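Long-range contact in protection of telomeres protein poz1 (Schizosaccharomyces pombe, PDB 5WE0), which binds telomeric DNA and negatively regulates telomerase and telomere length: residues E3-F17 and I33-M47. Residues are numbered along the deposited sequence; the frame is centred on the assembly and turned at random.
Sequences EKIRSQSVLNTLETF and IVNACLRYLGYSKSM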
loop_
_atom_site.group_PDB
_atom_site.type_symbol
_atom_site.label_atom_id
_atom_site.label_comp_id
_atom_site.label_asym_id
_atom_site.label_seq_id
_atom_site.Cartn_x
_atom_site.Cartn_y
_atom_site.Cartn_z
ATOM N N GLU A 3 -4.251 29.135 -6.057
ATOM C CA GLU A 3 -4.740 27.872 -5.501
ATOM C C GLU A 3 -3.657 26.803 -5.534
ATOM O O GLU A 3 -3.513 26.022 -4.580
ATOM C CB GLU A 3 -5.987 27.387 -6.245
ATOM C CG GLU A 3 -6.334 25.926 -5.925
ATOM C CD GLU A 3 -7.579 25.431 -6.647
ATOM O OE1 GLU A 3 -8.601 25.156 -5.965
ATOM O OE2 GLU A 3 -7.527 25.303 -7.896
ATOM N N LYS A 4 -2.867 26.768 -6.616
ATOM C CA LYS A 4 -1.752 25.827 -6.682
ATOM C C LYS A 4 -0.696 26.129 -5.624
ATOM O O LYS A 4 -0.141 25.203 -5.016
ATOM C CB LYS A 4 -1.121 25.831 -8.075
ATOM C CG LYS A 4 0.095 24.908 -8.167
ATOM C CD LYS A 4 0.424 24.533 -9.596
ATOM C CE LYS A 4 -0.787 23.938 -10.288
ATOM N NZ LYS A 4 -1.541 22.983 -9.412
ATOM N N ILE A 5 -0.405 27.411 -5.383
ATOM C CA ILE A 5 0.557 27.750 -4.339
ATOM C C ILE A 5 0.014 27.352 -2.971
ATOM O O ILE A 5 0.750 26.832 -2.123
ATOM C CB ILE A 5 0.908 29.249 -4.405
ATOM C CG1 ILE A 5 1.740 29.539 -5.654
ATOM C CG2 ILE A 5 1.739 29.666 -3.204
ATOM C CD1 ILE A 5 1.644 30.975 -6.109
ATOM N N ARG A 6 -1.290 27.553 -2.739
ATOM C CA ARG A 6 -1.886 27.114 -1.477
ATOM C C ARG A 6 -1.829 25.596 -1.329
ATOM O O ARG A 6 -1.470 25.081 -0.260
ATOM C CB ARG A 6 -3.327 27.617 -1.364
ATOM C CG ARG A 6 -3.411 29.130 -1.180
ATOM C CD ARG A 6 -4.796 29.606 -0.852
ATOM N NE ARG A 6 -5.736 29.303 -1.916
ATOM C CZ ARG A 6 -6.145 30.181 -2.824
ATOM N NH1 ARG A 6 -5.688 31.424 -2.801
ATOM N NH2 ARG A 6 -7.013 29.817 -3.758
ATOM N N SER A 7 -2.146 24.864 -2.399
ATOM C CA SER A 7 -2.109 23.401 -2.350
ATOM C C SER A 7 -0.704 22.882 -2.059
ATOM O O SER A 7 -0.527 21.973 -1.233
ATOM C CB SER A 7 -2.653 22.827 -3.658
ATOM O OG SER A 7 -4.024 23.181 -3.817
ATOM N N GLN A 8 0.312 23.455 -2.715
ATOM C CA GLN A 8 1.685 23.034 -2.442
ATOM C C GLN A 8 2.054 23.291 -0.993
ATOM O O GLN A 8 2.737 22.476 -0.362
ATOM C CB GLN A 8 2.667 23.732 -3.373
ATOM C CG GLN A 8 3.325 22.763 -4.342
ATOM C CD GLN A 8 4.202 21.726 -3.624
ATOM O OE1 GLN A 8 4.743 21.973 -2.533
ATOM N NE2 GLN A 8 4.312 20.545 -4.220
ATOM N N SER A 9 1.598 24.413 -0.442
ATOM C CA SER A 9 1.864 24.675 0.962
ATOM C C SER A 9 1.135 23.672 1.858
ATOM O O SER A 9 1.692 23.211 2.863
ATOM C CB SER A 9 1.478 26.119 1.299
ATOM O OG SER A 9 1.898 26.419 2.613
ATOM N N VAL A 10 -0.105 23.302 1.513
ATOM C CA VAL A 10 -0.785 22.243 2.279
ATOM C C VAL A 10 0.023 20.942 2.226
ATOM O O VAL A 10 0.166 20.239 3.235
ATOM C CB VAL A 10 -2.226 22.038 1.771
ATOM C CG1 VAL A 10 -2.868 20.849 2.484
ATOM C CG2 VAL A 10 -3.063 23.317 1.948
ATOM N N LEU A 11 0.588 20.614 1.050
ATOM C CA LEU A 11 1.441 19.427 0.933
ATOM C C LEU A 11 2.646 19.507 1.864
ATOM O O LEU A 11 2.991 18.519 2.534
ATOM C CB LEU A 11 1.905 19.235 -0.517
ATOM C CG LEU A 11 0.969 18.433 -1.431
ATOM C CD1 LEU A 11 1.551 18.254 -2.822
ATOM C CD2 LEU A 11 0.618 17.089 -0.808
ATOM N N ASN A 12 3.295 20.680 1.931
ATOM C CA ASN A 12 4.434 20.853 2.832
ATOM C C ASN A 12 4.039 20.679 4.285
ATOM O O ASN A 12 4.796 20.108 5.078
ATOM C CB ASN A 12 5.080 22.227 2.619
ATOM C CG ASN A 12 5.671 22.367 1.242
ATOM O OD1 ASN A 12 5.412 23.339 0.530
ATOM N ND2 ASN A 12 6.455 21.372 0.841
ATOM N N THR A 13 2.858 21.161 4.662
ATOM C CA THR A 13 2.380 20.908 6.018
ATOM C C THR A 13 2.158 19.419 6.273
ATOM O O THR A 13 2.506 18.908 7.352
ATOM C CB THR A 13 1.106 21.713 6.288
ATOM O OG1 THR A 13 1.436 23.114 6.310
ATOM C CG2 THR A 13 0.446 21.290 7.617
ATOM N N LEU A 14 1.541 18.707 5.320
ATOM C CA LEU A 14 1.322 17.271 5.526
ATOM C C LEU A 14 2.641 16.524 5.702
ATOM O O LEU A 14 2.727 15.579 6.503
ATOM C CB LEU A 14 0.505 16.676 4.378
ATOM C CG LEU A 14 -1.020 16.764 4.547
ATOM C CD1 LEU A 14 -1.720 16.066 3.383
ATOM C CD2 LEU A 14 -1.490 16.189 5.886
ATOM N N GLU A 15 3.689 16.952 4.971
ATOM C CA GLU A 15 5.007 16.335 5.093
ATOM C C GLU A 15 5.478 16.292 6.535
ATOM O O GLU A 15 6.002 15.268 6.998
ATOM C CB GLU A 15 6.037 17.125 4.296
ATOM C CG GLU A 15 6.042 16.910 2.823
ATOM C CD GLU A 15 7.417 17.179 2.218
ATOM O OE1 GLU A 15 8.426 17.019 2.948
ATOM O OE2 GLU A 15 7.489 17.535 1.021
ATOM N N THR A 16 5.303 17.399 7.263
ATOM C CA THR A 16 5.752 17.440 8.649
ATOM C C THR A 16 4.891 16.579 9.548
ATOM O O THR A 16 5.301 16.280 10.675
ATOM C CB THR A 16 5.807 18.885 9.171
ATOM O OG1 THR A 16 4.513 19.287 9.651
ATOM C CG2 THR A 16 6.306 19.851 8.079
ATOM N N PHE A 17 3.682 16.223 9.115
ATOM C CA PHE A 17 2.908 15.273 9.901
ATOM C C PHE A 17 3.140 13.838 9.437
ATOM O O PHE A 17 3.069 12.905 10.250
ATOM C CB PHE A 17 1.399 15.590 9.828
ATOM C CG PHE A 17 0.975 16.773 10.667
ATOM C CD1 PHE A 17 1.033 18.058 10.156
ATOM C CD2 PHE A 17 0.557 16.600 11.975
ATOM C CE1 PHE A 17 0.656 19.161 10.926
ATOM C CE2 PHE A 17 0.186 17.700 12.756
ATOM C CZ PHE A 17 0.234 18.979 12.224
ATOM N N ILE A 33 -6.370 18.504 11.755
ATOM C CA ILE A 33 -5.497 19.196 10.798
ATOM C C ILE A 33 -5.199 18.297 9.591
ATOM O O ILE A 33 -5.328 18.719 8.433
ATOM C CB ILE A 33 -4.214 19.687 11.506
ATOM C CG1 ILE A 33 -3.304 20.511 10.582
ATOM C CG2 ILE A 33 -3.443 18.543 12.161
ATOM C CD1 ILE A 33 -3.896 21.809 10.088
ATOM N N VAL A 34 -4.856 17.029 9.838
ATOM C CA VAL A 34 -4.569 16.102 8.735
ATOM C C VAL A 34 -5.777 15.976 7.807
ATOM O O VAL A 34 -5.658 16.108 6.579
ATOM C CB VAL A 34 -4.116 14.734 9.289
ATOM C CG1 VAL A 34 -4.253 13.628 8.241
ATOM C CG2 VAL A 34 -2.662 14.817 9.815
ATOM N N ASN A 35 -6.962 15.731 8.383
ATOM C CA ASN A 35 -8.183 15.575 7.587
ATOM C C ASN A 35 -8.522 16.836 6.794
ATOM O O ASN A 35 -8.906 16.760 5.618
ATOM C CB ASN A 35 -9.353 15.185 8.493
ATOM C CG ASN A 35 -9.333 13.701 8.857
ATOM O OD1 ASN A 35 -9.228 12.841 7.987
ATOM N ND2 ASN A 35 -9.470 13.404 10.140
ATOM N N ALA A 36 -8.428 18.006 7.438
ATOM C CA ALA A 36 -8.679 19.262 6.738
ATOM C C ALA A 36 -7.703 19.456 5.579
ATOM O O ALA A 36 -8.081 19.981 4.527
ATOM C CB ALA A 36 -8.605 20.433 7.725
ATOM N N CYS A 37 -6.430 19.078 5.769
ATOM C CA CYS A 37 -5.450 19.154 4.678
ATOM C C CYS A 37 -5.802 18.209 3.534
ATOM O O CYS A 37 -5.790 18.607 2.363
ATOM C CB CYS A 37 -4.047 18.836 5.198
ATOM S SG CYS A 37 -3.288 20.119 6.239
ATOM N N LEU A 38 -6.083 16.935 3.853
ATOM C CA LEU A 38 -6.431 15.967 2.810
ATOM C C LEU A 38 -7.664 16.414 2.046
ATOM O O LEU A 38 -7.718 16.320 0.814
ATOM C CB LEU A 38 -6.681 14.582 3.416
ATOM C CG LEU A 38 -5.460 13.880 3.970
ATOM C CD1 LEU A 38 -5.923 12.612 4.559
ATOM C CD2 LEU A 38 -4.478 13.637 2.836
ATOM N N ARG A 39 -8.684 16.890 2.769
ATOM C CA ARG A 39 -9.896 17.330 2.097
ATOM C C ARG A 39 -9.624 18.527 1.204
ATOM O O ARG A 39 -10.129 18.593 0.076
ATOM C CB ARG A 39 -10.998 17.649 3.103
ATOM C CG ARG A 39 -12.375 17.605 2.436
ATOM C CD ARG A 39 -13.506 18.143 3.312
ATOM N NE ARG A 39 -14.822 17.855 2.724
ATOM C CZ ARG A 39 -15.370 18.550 1.719
ATOM N NH1 ARG A 39 -14.713 19.568 1.157
ATOM N NH2 ARG A 39 -16.571 18.216 1.251
ATOM N N TYR A 40 -8.818 19.484 1.676
ATOM C CA TYR A 40 -8.509 20.632 0.829
ATOM C C TYR A 40 -7.844 20.189 -0.470
ATOM O O TYR A 40 -8.213 20.651 -1.560
ATOM C CB TYR A 40 -7.620 21.648 1.553
ATOM C CG TYR A 40 -7.484 22.923 0.732
ATOM C CD1 TYR A 40 -8.474 23.905 0.778
ATOM C CD2 TYR A 40 -6.412 23.108 -0.142
ATOM C CE1 TYR A 40 -8.380 25.052 0.021
ATOM C CE2 TYR A 40 -6.310 24.262 -0.912
ATOM C CZ TYR A 40 -7.299 25.225 -0.819
ATOM O OH TYR A 40 -7.230 26.371 -1.573
ATOM N N LEU A 41 -6.838 19.310 -0.375
ATOM C CA LEU A 41 -6.203 18.812 -1.596
ATOM C C LEU A 41 -7.179 18.002 -2.437
ATOM O O LEU A 41 -7.130 18.064 -3.672
ATOM C CB LEU A 41 -4.981 17.965 -1.248
ATOM C CG LEU A 41 -3.779 18.708 -0.635
ATOM C CD1 LEU A 41 -2.732 17.712 -0.171
ATOM C CD2 LEU A 41 -3.175 19.679 -1.645
ATOM N N GLY A 42 -8.075 17.253 -1.780
ATOM C CA GLY A 42 -8.992 16.374 -2.493
ATOM C C GLY A 42 -10.021 17.105 -3.336
ATOM O O GLY A 42 -10.473 16.573 -4.356
ATOM N N TYR A 43 -10.373 18.343 -2.956
ATOM C CA TYR A 43 -11.312 19.162 -3.716
ATOM C C TYR A 43 -10.644 20.316 -4.450
ATOM O O TYR A 43 -11.338 21.130 -5.063
ATOM C CB TYR A 43 -12.410 19.711 -2.794
ATOM C CG TYR A 43 -13.443 18.673 -2.388
ATOM C CD1 TYR A 43 -13.246 17.868 -1.269
ATOM C CD2 TYR A 43 -14.617 18.498 -3.125
ATOM C CE1 TYR A 43 -14.180 16.916 -0.887
ATOM C CE2 TYR A 43 -15.575 17.537 -2.748
ATOM C CZ TYR A 43 -15.348 16.750 -1.623
ATOM O OH TYR A 43 -16.270 15.787 -1.233
ATOM N N SER A 44 -9.320 20.408 -4.409
ATOM C CA SER A 44 -8.593 21.475 -5.083
ATOM C C SER A 44 -8.554 21.190 -6.577
ATOM O O SER A 44 -7.916 20.226 -7.013
ATOM C CB SER A 44 -7.189 21.596 -4.495
ATOM O OG SER A 44 -6.341 22.405 -5.295
ATOM N N LYS A 45 -9.209 22.049 -7.369
ATOM C CA LYS A 45 -9.254 21.852 -8.817
ATOM C C LYS A 45 -7.868 21.847 -9.468
ATOM O O LYS A 45 -7.693 21.258 -10.539
ATOM C CB LYS A 45 -10.125 22.925 -9.467
ATOM C CG LYS A 45 -11.630 22.737 -9.260
ATOM C CD LYS A 45 -12.103 23.431 -7.997
ATOM C CE LYS A 45 -13.617 23.559 -7.967
ATOM N NZ LYS A 45 -14.062 24.350 -6.777
ATOM N N SER A 46 -6.871 22.492 -8.863
ATOM C CA SER A 46 -5.573 22.510 -9.521
ATOM C C SER A 46 -4.722 21.285 -9.202
ATOM O O SER A 46 -3.660 21.117 -9.803
ATOM C CB SER A 46 -4.806 23.792 -9.168
ATOM O OG SER A 46 -4.437 23.807 -7.805
ATOM N N MET A 47 -5.162 20.412 -8.299
ATOM C CA MET A 47 -4.404 19.208 -7.978
ATOM C C MET A 47 -4.937 17.961 -8.679
ATOM O O MET A 47 -4.375 16.875 -8.493
ATOM C CB MET A 47 -4.379 18.983 -6.461
ATOM C CG MET A 47 -3.747 20.133 -5.689
ATOM S SD MET A 47 -2.064 20.461 -6.244
ATOM C CE MET A 47 -1.119 19.215 -5.364
#
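Leu-14 and Leu-41 meet tip to tip between two roughly antiparallel helices, at 147°, with their axes 9.9 Å apart. Each is a knob in a hole of the other helix. Leu-14 sits among Val-34, Cys-37, Leu-38 and Leu-41, and Leu-41 among Ser-7, Val-10, Leu-11 and Leu-14. The tightest point lies beside them, where CD1 of Leu-41 presses on CD2 of Leu-11 at 3.5 Å, closer than carbons usually pack. Val-10 points CG1 at CB of Cys-37 (3.6 Å). That methyl is anti to the backbone N (chi1 175°), which leaves CG2 to meet the Tyr-40 ring.

Beyond Leu-41 the contact becomes polar, because the turn of residues 44-47 folds back over the start of segment 3-17. The buried hydroxyl of Ser-7 links the two sides. It accepts a hydrogen bond from OG of Ser-44 (2.9 Å) and donates to the carbonyl O of Glu-3 in its own helix. Met-47 lies against the same serine, its CG 3.5 Å from Ser-7 CB. The Lys-4 chain bends twice near its end, and NZ donates to the carbonyl O of Ser-46 (2.9 Å) from above the carbonyl plane.

The Arg-6 and Tyr-40 edge is looser and more exposed. NE of Arg-6 gives a weak but fairly straight bond to the tyrosine OH, at the guanidinium edge. At the far end, Ile-33 CG2 touches Phe-17 CZ (3.7 Å).

The pair is a helical hairpin well away from the centre of this all-helical chain. Met-56 of helix 54-64 covers Leu-11, Leu-14 and Leu-38. Aromatic side chains of another protein's chain pack on Leu-38, Leu-41 and Met-47, so the hairpin also forms part of a protein-protein interface.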